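Local coordinates for p-nitrophenyl phosphatase (Pho2) (Archaeoglobus fulgidus, PDB 3QGM), which probably acts as a metal-dependent phosphatase of the haloacid dehalogenase superfamily, binding a divalent cation at its presumed active site, at residues 10-15 against 191-196; 21-26 against 58-63; 44-49 against 185-190; 75-80 against 102-107; 228-231 against 235-238. All coordinates share one frame; numbering follows the deposited sequence.

Contact 1. Residues 10-15 against 191-196; sequences GYIIDI and VIMREA. With CA (calcium ion), chain E.
Ile12, on strand 10-14, points into the flank of helix 190-200, where Met193 and Ala196 receive it. The strand is an inner member of the six-stranded parallel sheet of the Rossmann-like core of the haloacid dehalogenase (HAD) fold, and the helix covers one face of that sheet.

With CG1 set anti to the carbonyl carbon (chi1 -68°) and the chain extended beyond it, Ile12 reaches out with CD1 as its leading atom, which meets Ala196 CB at 3.8 Å. The second branch, CG2, rests against the methyl carbon CE of Met193 (3.8 Å). Met193, present as selenomethionine, does not face the strand from its CB; bends at chi2 and chi3 fold its chain round, and CE ends in the fork between CG2 and CD1 of Ile12. The two side chains cross obliquely, and the contact is wholly apolar and buried. Ile44 and Val46 of the neighbouring strand 42-47, with Val207 and Val209 of strand 207-211, also pack against Ile12.

Two residues further on, the same strand delivers Asp14 to the metal site, as expected for the first aspartate of a HAD-type DxD motif. Asp16 and Asp212 supply the other protein ligands, and three waters also bind the ion. Asp14 grips the calcium with both carboxylate oxygens, OD1 at 2.6 Å and OD2 at 2.4 Å.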
# COMPACT_ATOMS: atom_id res chain seq x y z
N GLY A 10 -1.29 29.32 -25.77
CA GLY A 10 -0.34 28.46 -25.05
C GLY A 10 -0.67 26.98 -24.99
O GLY A 10 -1.81 26.56 -25.20
N TYR A 11 0.35 26.21 -24.67
CA TYR A 11 0.27 24.74 -24.64
C TYR A 11 0.96 24.22 -23.38
O TYR A 11 2.09 24.57 -23.09
CB TYR A 11 0.93 24.17 -25.90
CG TYR A 11 0.15 24.55 -27.12
CD1 TYR A 11 -0.87 23.74 -27.60
CD2 TYR A 11 0.37 25.76 -27.75
CE1 TYR A 11 -1.62 24.10 -28.69
CE2 TYR A 11 -0.41 26.15 -28.84
CZ TYR A 11 -1.40 25.31 -29.30
OH TYR A 11 -2.19 25.67 -30.39
N ILE A 12 0.24 23.41 -22.63
CA ILE A 12 0.78 22.68 -21.49
C ILE A 12 1.06 21.30 -22.05
O ILE A 12 0.13 20.58 -22.43
CB ILE A 12 -0.22 22.60 -20.34
CG1 ILE A 12 -0.40 24.01 -19.78
CG2 ILE A 12 0.29 21.60 -19.26
CD1 ILE A 12 -1.39 24.15 -18.62
N ILE A 13 2.36 20.98 -22.14
CA ILE A 13 2.81 19.76 -22.85
C ILE A 13 3.42 18.74 -21.89
O ILE A 13 4.39 18.98 -21.18
CB ILE A 13 3.72 20.07 -24.05
CG1 ILE A 13 3.01 21.06 -25.01
CG2 ILE A 13 4.02 18.80 -24.80
CD1 ILE A 13 3.86 21.45 -26.24
N ASP A 14 2.78 17.58 -21.83
CA ASP A 14 3.38 16.39 -21.17
C ASP A 14 4.69 16.04 -21.91
O ASP A 14 4.76 16.15 -23.15
CB ASP A 14 2.33 15.29 -21.23
CG ASP A 14 2.82 13.88 -20.91
OD1 ASP A 14 3.65 13.60 -19.99
OD2 ASP A 14 2.27 13.02 -21.61
N ILE A 15 5.73 15.68 -21.16
CA ILE A 15 7.03 15.32 -21.75
C ILE A 15 7.04 13.84 -22.16
O ILE A 15 7.16 13.53 -23.34
CB ILE A 15 8.17 15.59 -20.77
CG1 ILE A 15 8.26 17.09 -20.43
CG2 ILE A 15 9.54 15.10 -21.33
CD1 ILE A 15 9.19 17.39 -19.25
N VAL A 191 -3.67 21.54 -8.75
CA VAL A 191 -2.52 22.22 -8.18
C VAL A 191 -1.40 22.47 -9.22
O VAL A 191 -1.05 23.63 -9.46
CB VAL A 191 -2.01 21.49 -6.90
CG1 VAL A 191 -0.84 22.21 -6.36
CG2 VAL A 191 -3.15 21.44 -5.84
N ILE A 192 -0.83 21.43 -9.85
CA ILE A 192 0.25 21.68 -10.84
C ILE A 192 -0.28 22.46 -12.08
O ILE A 192 0.40 23.38 -12.60
CB ILE A 192 0.99 20.39 -11.23
CG1 ILE A 192 2.28 20.71 -11.99
CG2 ILE A 192 0.08 19.46 -12.02
CD1 ILE A 192 3.23 19.54 -12.08
N MSE A 193 -1.53 22.20 -12.44
CA MSE A 193 -2.15 22.83 -13.59
C MSE A 193 -2.37 24.36 -13.44
O MSE A 193 -2.09 25.13 -14.37
CB MSE A 193 -3.45 22.07 -13.94
CG MSE A 193 -3.16 20.60 -14.33
SE MSE A 193 -1.84 20.31 -15.77
CE MSE A 193 -2.86 20.85 -17.36
N ARG A 194 -2.84 24.80 -12.27
CA ARG A 194 -3.01 26.20 -12.00
C ARG A 194 -1.65 26.88 -11.89
O ARG A 194 -1.50 28.04 -12.27
CB ARG A 194 -3.92 26.44 -10.78
CG ARG A 194 -5.33 25.88 -11.05
CD ARG A 194 -6.47 26.34 -10.10
NE ARG A 194 -7.72 25.62 -10.42
CZ ARG A 194 -8.47 25.83 -11.51
NH1 ARG A 194 -9.56 25.09 -11.71
NH2 ARG A 194 -8.16 26.79 -12.41
N GLU A 195 -0.63 26.15 -11.43
CA GLU A 195 0.70 26.74 -11.41
C GLU A 195 1.17 26.99 -12.84
O GLU A 195 1.79 28.02 -13.11
CB GLU A 195 1.73 25.91 -10.64
CG GLU A 195 3.16 26.47 -10.66
CD GLU A 195 3.33 27.79 -9.88
OE1 GLU A 195 2.36 28.25 -9.24
OE2 GLU A 195 4.44 28.35 -9.90
N ALA A 196 0.87 26.06 -13.74
CA ALA A 196 1.33 26.16 -15.12
C ALA A 196 0.65 27.34 -15.85
O ALA A 196 1.31 28.07 -16.60
CB ALA A 196 1.10 24.86 -15.89
CA CA E . 2.97 11.08 -20.42
O HOH W 1 3.40 8.68 -20.51
O HOH W 2 4.24 10.83 -18.46
O HOH W 3 1.33 11.40 -19.08

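Contact 2. Residues 21-26 against 58-63; sequences KSVTPI and LERLRS
Arg60 reaches out from helix 54-63 across the backbone of Ser22 and the side chain of Val23. CB points from the helix toward the 21-26 segment, and CG continues the line, anti to the backbone N (chi1 178°). The first close meeting comes at CD, which lies 3.4 Å from Ser22 O. Here the chain bends (chi3 -55°), turning the guanidinium so that one face is laid against the turn. NE lies 4.1 Å from Val23 CG1, and CZ passes over the Ser22 carbonyl group. NH1 comes within 3.5 Å of Ser22 O, although no hydrogen bond is formed; NH2, on the other branch, has Val23 CG1 at 4.1 Å. The valine methyl and Ser22 C thus share the same face of the flat group, and the two side chains cross at about a right angle.

The residues so covered form the tip of a beta hairpin, strands 20-21 and 24-25, joined by a type II' turn from Lys21 to Thr24. Following closely on Asp14 and Asp16, its position is consistent with the flap hairpin of HAD enzymes. Ser22 N is bound to Asp16 OD1, tying the turn back to a calcium-binding residue. Replacing Arg60 by an alanine would probably remove the flat group lying against the Val23 methyl and leave the Ser22 carbonyl without its positively charged neighbour. At the root of the arginine, its own carbonyl oxygen, Arg60 O, accepts a hydrogen bond from Ser63 OG at 2.7 Å, in the carbonyl plane and on a lone pair.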
# COMPACT_ATOMS: atom_id res chain seq x y z
N LYS A 21 10.97 9.60 -24.60
CA LYS A 21 10.75 8.47 -23.75
C LYS A 21 12.02 8.29 -22.94
O LYS A 21 13.05 7.91 -23.47
CB LYS A 21 10.46 7.24 -24.60
CG LYS A 21 9.33 6.39 -24.06
CD LYS A 21 8.68 5.54 -25.19
CE LYS A 21 7.61 6.31 -26.04
NZ LYS A 21 7.34 5.60 -27.34
N SER A 22 11.96 8.63 -21.66
CA SER A 22 13.19 8.65 -20.84
C SER A 22 14.20 9.54 -21.58
O SER A 22 13.86 10.64 -21.97
CB SER A 22 13.71 7.21 -20.59
OG SER A 22 14.88 7.17 -19.77
N VAL A 23 15.41 9.06 -21.86
CA VAL A 23 16.42 9.89 -22.50
C VAL A 23 16.37 9.90 -24.02
O VAL A 23 17.20 10.54 -24.65
CB VAL A 23 17.84 9.45 -22.09
CG1 VAL A 23 18.06 9.77 -20.57
CG2 VAL A 23 18.04 7.95 -22.44
N THR A 24 15.41 9.20 -24.61
CA THR A 24 15.35 9.11 -26.03
C THR A 24 14.26 10.03 -26.63
O THR A 24 13.10 9.92 -26.27
CB THR A 24 15.05 7.65 -26.39
OG1 THR A 24 15.91 6.83 -25.60
CG2 THR A 24 15.26 7.37 -27.89
N PRO A 25 14.64 10.91 -27.57
CA PRO A 25 13.66 11.89 -28.08
C PRO A 25 12.67 11.22 -29.03
O PRO A 25 13.09 10.31 -29.70
CB PRO A 25 14.53 12.89 -28.87
CG PRO A 25 15.78 12.13 -29.25
CD PRO A 25 15.94 11.00 -28.27
N ILE A 26 11.39 11.62 -29.03
CA ILE A 26 10.44 11.20 -30.07
C ILE A 26 10.63 12.26 -31.14
O ILE A 26 10.33 13.42 -30.89
CB ILE A 26 8.93 11.24 -29.55
CG1 ILE A 26 8.74 10.47 -28.25
CG2 ILE A 26 7.91 10.80 -30.62
CD1 ILE A 26 9.48 9.22 -28.14
N LEU A 58 15.14 19.93 -17.47
CA LEU A 58 15.56 21.06 -18.30
C LEU A 58 16.73 20.61 -19.16
O LEU A 58 16.69 20.73 -20.38
CB LEU A 58 15.97 22.26 -17.42
CG LEU A 58 16.44 23.56 -18.10
CD1 LEU A 58 15.33 24.03 -19.04
CD2 LEU A 58 16.89 24.68 -17.11
N GLU A 59 17.76 20.07 -18.52
CA GLU A 59 18.93 19.63 -19.26
C GLU A 59 18.56 18.53 -20.26
O GLU A 59 19.00 18.58 -21.38
CB GLU A 59 20.07 19.22 -18.29
CG GLU A 59 20.70 20.45 -17.67
CD GLU A 59 21.72 20.16 -16.56
OE1 GLU A 59 22.15 19.00 -16.39
OE2 GLU A 59 22.08 21.11 -15.88
N ARG A 60 17.66 17.62 -19.90
CA ARG A 60 17.23 16.61 -20.86
C ARG A 60 16.57 17.20 -22.10
O ARG A 60 16.95 16.85 -23.24
CB ARG A 60 16.37 15.57 -20.22
CG ARG A 60 15.86 14.54 -21.23
CD ARG A 60 15.01 13.51 -20.56
NE ARG A 60 15.73 12.92 -19.46
CZ ARG A 60 15.23 12.10 -18.55
NH1 ARG A 60 13.95 11.73 -18.60
NH2 ARG A 60 16.02 11.63 -17.59
N LEU A 61 15.59 18.08 -21.92
CA LEU A 61 14.95 18.72 -23.08
C LEU A 61 15.98 19.40 -23.98
O LEU A 61 15.93 19.28 -25.21
CB LEU A 61 13.86 19.72 -22.68
CG LEU A 61 12.59 19.06 -22.07
CD1 LEU A 61 11.54 20.06 -21.82
CD2 LEU A 61 12.06 18.00 -22.97
N ARG A 62 16.92 20.13 -23.37
CA ARG A 62 18.00 20.71 -24.18
C ARG A 62 18.84 19.67 -24.90
O ARG A 62 19.23 19.93 -26.02
CB ARG A 62 18.89 21.66 -23.36
CG ARG A 62 18.11 22.84 -22.77
CD ARG A 62 18.92 23.48 -21.59
NE ARG A 62 18.38 24.78 -21.23
CZ ARG A 62 18.82 25.54 -20.21
NH1 ARG A 62 19.82 25.13 -19.40
NH2 ARG A 62 18.25 26.71 -20.00
N SER A 63 19.10 18.50 -24.31
CA SER A 63 19.83 17.44 -25.01
C SER A 63 19.06 16.93 -26.24
O SER A 63 19.66 16.38 -27.15
CB SER A 63 20.21 16.27 -24.09
OG SER A 63 19.14 15.35 -23.86

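Contact 3. Residues 44-49 against 185-190; sequences IFVSNN and VGKPSE
The carboxamide of Asn48 meets the backbone of Lys187 edge-on. OD1 accepts from Lys187 N (2.8 Å, 140° at the hydrogen), and ND2 donates to Lys187 O (2.8 Å, 155°), which lies almost exactly in the amide plane. Lys187 CE sits over OD1 on one face at 3.8 Å; on the other side of the plane, Gly186 CA approaches OD1 to 3.3 Å, so close that a CB on this glycine would collide with it. Both sites recall conserved HAD elements: the end of strand 42-47 probably corresponds to motif II, and Lys187, before helix 190-200, to the motif III lysine.

The paired bonds engage both polar ends of the amide with one residue and hold it against turning over; ND2 also binds Asp153 OD2. Replacing Asn48 by a leucine would probably leave the N-H and carbonyl of Lys187 without these mates and free the loop to shift.

Lys187 bends at chi3 (-71°), bringing its chain back past Val46, whose CG1 touches CD at 4.1 Å. The ammonium thereby comes beside Asp14 of the metal site; its salt bridge is with Asp217 OD1. Its bond to Val46 O is weak, as is another to a water. Where strand 42-47 ends, Ser47 OG closes an ST turn by accepting from Asn49 N at 3.0 Å.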
# COMPACT_ATOMS: atom_id res chain seq x y z
N ILE A 44 4.65 25.35 -21.83
CA ILE A 44 5.21 24.91 -20.58
C ILE A 44 5.13 23.40 -20.56
O ILE A 44 4.08 22.79 -20.85
CB ILE A 44 4.55 25.56 -19.37
CG1 ILE A 44 5.25 25.10 -18.07
CG2 ILE A 44 3.08 25.22 -19.28
CD1 ILE A 44 5.04 26.07 -16.87
N PHE A 45 6.26 22.79 -20.27
CA PHE A 45 6.38 21.33 -20.20
C PHE A 45 6.03 20.89 -18.77
O PHE A 45 6.56 21.45 -17.80
CB PHE A 45 7.78 20.90 -20.59
CG PHE A 45 8.16 21.27 -21.99
CD1 PHE A 45 8.94 22.39 -22.24
CD2 PHE A 45 7.75 20.49 -23.08
CE1 PHE A 45 9.28 22.75 -23.55
CE2 PHE A 45 8.09 20.84 -24.39
CZ PHE A 45 8.86 21.98 -24.62
N VAL A 46 5.11 19.95 -18.61
CA VAL A 46 4.64 19.59 -17.27
C VAL A 46 4.81 18.10 -17.08
O VAL A 46 4.35 17.33 -17.91
CB VAL A 46 3.18 20.03 -17.00
CG1 VAL A 46 2.67 19.49 -15.66
CG2 VAL A 46 3.03 21.56 -16.99
N SER A 47 5.49 17.68 -16.01
CA SER A 47 5.76 16.27 -15.78
C SER A 47 5.52 15.90 -14.34
O SER A 47 5.81 16.67 -13.45
CB SER A 47 7.22 15.96 -16.07
OG SER A 47 7.55 14.68 -15.60
N ASN A 48 4.98 14.69 -14.14
CA ASN A 48 4.72 14.17 -12.82
C ASN A 48 5.92 13.52 -12.22
O ASN A 48 5.81 12.95 -11.14
CB ASN A 48 3.58 13.16 -12.87
CG ASN A 48 2.22 13.81 -12.76
OD1 ASN A 48 2.11 15.03 -12.76
ND2 ASN A 48 1.17 12.98 -12.60
N ASN A 49 7.06 13.56 -12.91
CA ASN A 49 8.30 12.96 -12.41
C ASN A 49 8.47 13.26 -10.94
O ASN A 49 8.50 14.43 -10.52
CB ASN A 49 9.54 13.47 -13.18
CG ASN A 49 10.77 12.61 -12.93
OD1 ASN A 49 11.22 12.50 -11.81
ND2 ASN A 49 11.32 12.02 -13.98
N VAL A 185 -0.13 17.05 -5.80
CA VAL A 185 0.38 18.13 -6.67
C VAL A 185 0.22 17.78 -8.15
O VAL A 185 -0.34 18.59 -8.92
CB VAL A 185 1.82 18.48 -6.29
CG1 VAL A 185 2.40 19.61 -7.19
CG2 VAL A 185 1.84 18.86 -4.82
N GLY A 186 0.64 16.58 -8.53
CA GLY A 186 0.81 16.22 -9.95
C GLY A 186 -0.50 16.03 -10.69
O GLY A 186 -1.56 15.96 -10.07
N LYS A 187 -0.42 15.88 -12.01
CA LYS A 187 -1.58 15.55 -12.82
C LYS A 187 -2.27 14.27 -12.37
O LYS A 187 -1.60 13.26 -12.14
CB LYS A 187 -1.18 15.42 -14.30
CG LYS A 187 -0.61 16.76 -14.93
CD LYS A 187 -0.11 16.50 -16.35
CE LYS A 187 1.16 15.68 -16.39
NZ LYS A 187 1.56 15.41 -17.80
N PRO A 188 -3.63 14.27 -12.34
CA PRO A 188 -4.51 15.36 -12.85
C PRO A 188 -4.89 16.47 -11.87
O PRO A 188 -5.76 17.32 -12.19
CB PRO A 188 -5.76 14.60 -13.31
CG PRO A 188 -5.85 13.45 -12.33
CD PRO A 188 -4.39 13.03 -12.09
N SER A 189 -4.23 16.52 -10.72
CA SER A 189 -4.52 17.58 -9.78
C SER A 189 -4.49 18.99 -10.39
O SER A 189 -3.68 19.28 -11.28
CB SER A 189 -3.59 17.54 -8.62
OG SER A 189 -3.95 18.54 -7.72
N GLU A 190 -5.38 19.87 -9.91
CA GLU A 190 -5.43 21.26 -10.37
C GLU A 190 -4.27 22.04 -9.82
O GLU A 190 -3.92 23.09 -10.35
CB GLU A 190 -6.74 21.96 -9.91
CG GLU A 190 -7.95 21.45 -10.63
CD GLU A 190 -8.83 20.54 -9.77
OE1 GLU A 190 -8.27 19.64 -9.06
OE2 GLU A 190 -10.08 20.71 -9.81
O HOH W 4 3.20 12.81 -16.44

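Contact 4. Residues 75-80 against 102-107; sequences VATYAT and IEELRL
Glu104 folds over the backbone of Thr77 and Tyr78, joining helix 99-107 to the first turn of helix 76-87. The latter follows strand 73-75 of the six-stranded core sheet, while helix 99-107 belongs with the separate five-stranded sheet, an arrangement consistent with the core and cap domains of UmpH-like HAD phosphatases. The backbones come close here, with Tyr78 CA and Glu104 CA 5.3 Å apart.

In the first shell, Glu104 CB faces Thr77 O at 3.7 Å and CG touches Thr77 OG1 at 3.6 Å. A bend at chi2 (-69°) then swings the carboxylate along Tyr78, so that OE1 arrives at the ring edge, in its plane, 3.4 Å from CD1. Ring and carboxylate planes stand nearly perpendicular, 86° apart, an approach that brings the oxygen to the weakly positive rim of the ring and away from its pi face.

The second shell comes from the chain around the start of helix 54-63. Arg54 N donates to Glu104 OE2, which would limit the carboxylate's rotation; the helix start would probably stabilise its negative charge. Arg54 also makes a cation-pi contact with Tyr78, and Thr77 OG1 is bound to Arg52 O, so the three touching residues are all positioned by the same stretch of chain.

In the same first turn of helix 76-87, Ala76 O accepts twice from one residue: Thr80 N comes to it at 2.9 Å and Thr80 OG1 at 2.8 Å, from opposite faces of the carbonyl plane.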
# COMPACT_ATOMS: atom_id res chain seq x y z
N VAL A 75 7.94 20.47 -13.08
CA VAL A 75 8.00 19.06 -12.70
C VAL A 75 7.53 18.92 -11.25
O VAL A 75 7.62 19.86 -10.45
CB VAL A 75 9.42 18.47 -12.95
CG1 VAL A 75 10.51 19.17 -12.04
CG2 VAL A 75 9.38 16.91 -12.82
N ALA A 76 6.95 17.76 -10.95
CA ALA A 76 6.23 17.57 -9.72
C ALA A 76 7.15 17.77 -8.53
O ALA A 76 6.70 18.22 -7.51
CB ALA A 76 5.56 16.14 -9.68
N THR A 77 8.42 17.42 -8.65
CA THR A 77 9.32 17.58 -7.51
C THR A 77 9.42 19.07 -7.16
O THR A 77 9.20 19.50 -6.00
CB THR A 77 10.73 17.05 -7.83
OG1 THR A 77 11.20 17.64 -9.04
CG2 THR A 77 10.74 15.46 -7.94
N TYR A 78 9.69 19.88 -8.18
CA TYR A 78 9.75 21.36 -7.97
C TYR A 78 8.38 21.94 -7.55
O TYR A 78 8.29 22.82 -6.66
CB TYR A 78 10.27 22.01 -9.26
CG TYR A 78 10.17 23.50 -9.39
CD1 TYR A 78 11.23 24.29 -8.99
CD2 TYR A 78 9.04 24.13 -9.94
CE1 TYR A 78 11.21 25.67 -9.11
CE2 TYR A 78 8.98 25.57 -10.05
CZ TYR A 78 10.10 26.30 -9.63
OH TYR A 78 10.18 27.68 -9.70
N ALA A 79 7.29 21.45 -8.17
CA ALA A 79 6.00 22.06 -7.94
C ALA A 79 5.69 21.82 -6.47
O ALA A 79 5.19 22.71 -5.78
CB ALA A 79 4.88 21.46 -8.88
N THR A 80 6.04 20.62 -5.99
CA THR A 80 5.64 20.21 -4.66
C THR A 80 6.37 21.04 -3.62
O THR A 80 5.76 21.50 -2.63
CB THR A 80 5.92 18.70 -4.43
OG1 THR A 80 5.05 17.93 -5.28
CG2 THR A 80 5.72 18.35 -2.95
N ILE A 102 14.35 15.62 -2.71
CA ILE A 102 15.03 16.22 -1.57
C ILE A 102 15.72 17.50 -2.04
O ILE A 102 15.68 18.51 -1.37
CB ILE A 102 16.08 15.25 -1.02
CG1 ILE A 102 15.40 13.99 -0.40
CG2 ILE A 102 16.97 15.95 -0.02
CD1 ILE A 102 16.38 12.92 0.02
N GLU A 103 16.39 17.42 -3.19
CA GLU A 103 17.05 18.57 -3.78
C GLU A 103 16.09 19.74 -3.94
O GLU A 103 16.45 20.87 -3.57
CB GLU A 103 17.68 18.24 -5.13
CG GLU A 103 18.64 19.30 -5.64
CD GLU A 103 19.93 18.76 -6.20
OE1 GLU A 103 19.96 17.72 -6.88
OE2 GLU A 103 20.94 19.39 -5.91
N GLU A 104 14.91 19.50 -4.53
CA GLU A 104 13.97 20.59 -4.81
C GLU A 104 13.41 21.10 -3.50
O GLU A 104 13.19 22.28 -3.32
CB GLU A 104 12.84 20.14 -5.75
CG GLU A 104 13.30 19.85 -7.19
CD GLU A 104 13.74 21.12 -7.97
OE1 GLU A 104 13.48 22.24 -7.49
OE2 GLU A 104 14.31 21.02 -9.08
N LEU A 105 13.21 20.21 -2.55
CA LEU A 105 12.80 20.64 -1.23
C LEU A 105 13.81 21.61 -0.61
O LEU A 105 13.43 22.63 -0.08
CB LEU A 105 12.55 19.46 -0.32
CG LEU A 105 11.31 18.60 -0.59
CD1 LEU A 105 11.47 17.38 0.23
CD2 LEU A 105 9.93 19.32 -0.28
N ARG A 106 15.10 21.26 -0.65
CA ARG A 106 16.16 22.14 -0.13
C ARG A 106 16.28 23.40 -0.95
O ARG A 106 16.39 24.49 -0.40
CB ARG A 106 17.52 21.44 -0.07
CG ARG A 106 17.68 20.57 1.14
CD ARG A 106 19.08 20.69 1.84
NE ARG A 106 19.17 19.81 3.02
CZ ARG A 106 19.29 18.51 2.91
NH1 ARG A 106 19.33 17.98 1.71
NH2 ARG A 106 19.37 17.73 3.98
N LEU A 107 16.17 23.26 -2.26
CA LEU A 107 16.25 24.44 -3.13
C LEU A 107 15.14 25.45 -2.88
O LEU A 107 15.33 26.63 -3.07
CB LEU A 107 16.25 24.06 -4.61
CG LEU A 107 17.49 23.42 -5.20
CD1 LEU A 107 17.15 22.84 -6.57
CD2 LEU A 107 18.66 24.42 -5.34

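Contact 5. Residues 228-231 against 235-238; sequences TVLV and VTTR
At the C-terminal end of strand 227-231, where the core sheet of the HAD fold gives way to the loop leading to helix 241-248, Leu230 on the strand meets Thr236 on that loop. Leu230 CG stands anti to the backbone N (chi1 -178°), carrying both methyls to the threonine: CD2 packs on Thr236 CG2 at 3.7 Å and CD1 lies beside OG1 at 3.9 Å. The side chains cross at about a right angle. Leu241 covers both from the helix.

The backbone sides of the contact are spanned by a water, placed 2.6 Å from Val231 O and 2.7 Å from Thr236 O. It can donate to either carbonyl, but it has more acceptors around it than protons to offer, so its hydrogens are probably shared among them.

The polar end of Thr236 is engaged by the metal site: OG1 donates to the backbone O of Asp212, a calcium ligand, and Val235 N binds Asp212 OD2. Thr236 thus presents a methyl to the hydrophobic leucine and a hydroxyl to the metal-site backbone; with the Val235 bond, this is consistent with the loop acting as a second shell to Asp212.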
# COMPACT_ATOMS: atom_id res chain seq x y z
N THR A 228 -8.30 19.82 -24.63
CA THR A 228 -7.40 18.71 -24.44
C THR A 228 -7.10 18.06 -25.79
O THR A 228 -7.99 17.93 -26.68
CB THR A 228 -8.03 17.64 -23.51
OG1 THR A 228 -9.32 17.27 -24.04
CG2 THR A 228 -8.18 18.17 -22.06
N VAL A 229 -5.84 17.67 -25.92
CA VAL A 229 -5.31 17.01 -27.12
C VAL A 229 -4.60 15.73 -26.70
O VAL A 229 -3.66 15.76 -25.89
CB VAL A 229 -4.26 17.86 -27.88
CG1 VAL A 229 -3.69 17.04 -29.01
CG2 VAL A 229 -4.85 19.21 -28.42
N LEU A 230 -5.01 14.61 -27.26
CA LEU A 230 -4.32 13.36 -27.00
C LEU A 230 -3.46 12.99 -28.22
O LEU A 230 -3.92 13.02 -29.37
CB LEU A 230 -5.33 12.23 -26.73
CG LEU A 230 -4.69 10.87 -26.39
CD1 LEU A 230 -4.15 10.83 -24.95
CD2 LEU A 230 -5.72 9.78 -26.58
N VAL A 231 -2.21 12.64 -27.95
CA VAL A 231 -1.34 12.14 -29.00
C VAL A 231 -1.10 10.67 -28.78
O VAL A 231 -1.24 10.16 -27.67
CB VAL A 231 0.01 12.89 -29.12
CG1 VAL A 231 -0.24 14.32 -29.59
CG2 VAL A 231 0.82 12.81 -27.81
N VAL A 235 1.62 6.16 -24.27
CA VAL A 235 0.75 5.13 -23.66
C VAL A 235 -0.54 4.81 -24.50
O VAL A 235 -0.98 3.64 -24.59
CB VAL A 235 0.41 5.55 -22.19
CG1 VAL A 235 -0.70 4.72 -21.60
CG2 VAL A 235 1.67 5.52 -21.26
N THR A 236 -1.14 5.82 -25.13
CA THR A 236 -2.36 5.58 -25.89
C THR A 236 -2.01 5.36 -27.33
O THR A 236 -1.17 6.05 -27.89
CB THR A 236 -3.41 6.67 -25.69
OG1 THR A 236 -3.46 7.04 -24.31
CG2 THR A 236 -4.82 6.18 -26.13
N THR A 237 -2.56 4.30 -27.92
CA THR A 237 -2.26 3.97 -29.31
C THR A 237 -3.55 3.96 -30.12
O THR A 237 -4.66 4.03 -29.57
CB THR A 237 -1.63 2.61 -29.41
OG1 THR A 237 -2.60 1.66 -29.00
CG2 THR A 237 -0.40 2.51 -28.50
N ARG A 238 -3.40 3.87 -31.44
CA ARG A 238 -4.59 3.77 -32.30
C ARG A 238 -5.46 2.55 -31.88
O ARG A 238 -6.71 2.63 -31.81
CB ARG A 238 -4.17 3.77 -33.78
CG ARG A 238 -5.27 4.11 -34.80
CD ARG A 238 -5.88 5.51 -34.60
NE ARG A 238 -5.13 6.60 -35.25
CZ ARG A 238 -5.51 7.89 -35.23
NH1 ARG A 238 -4.79 8.80 -35.86
NH2 ARG A 238 -6.61 8.27 -34.57
O HOH W 5 -0.08 8.10 -26.57

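From the N terminus, strand 10-14 opens the longest loop, which contact 1 closes at helix 190-200; contacts 2, 3 and 4 all lie within it. Contact 2 runs from hairpin 21-26 to helix 54-63, crossing contact 3, which starts between those ends at 44-49 and closes at the loop before helix 190-200. Contact 4, linking helices 76-87 and 99-107, is nested within contact 3. Contact 5 follows in series, closing a short loop between strand 227-231 and the segment before helix 241-248. Contacts 1, 3 and 5 reach the same six-stranded sheet, while contacts 3 and 4 both lead to the five-stranded sheet, through strand 183-184 and helix 99-107.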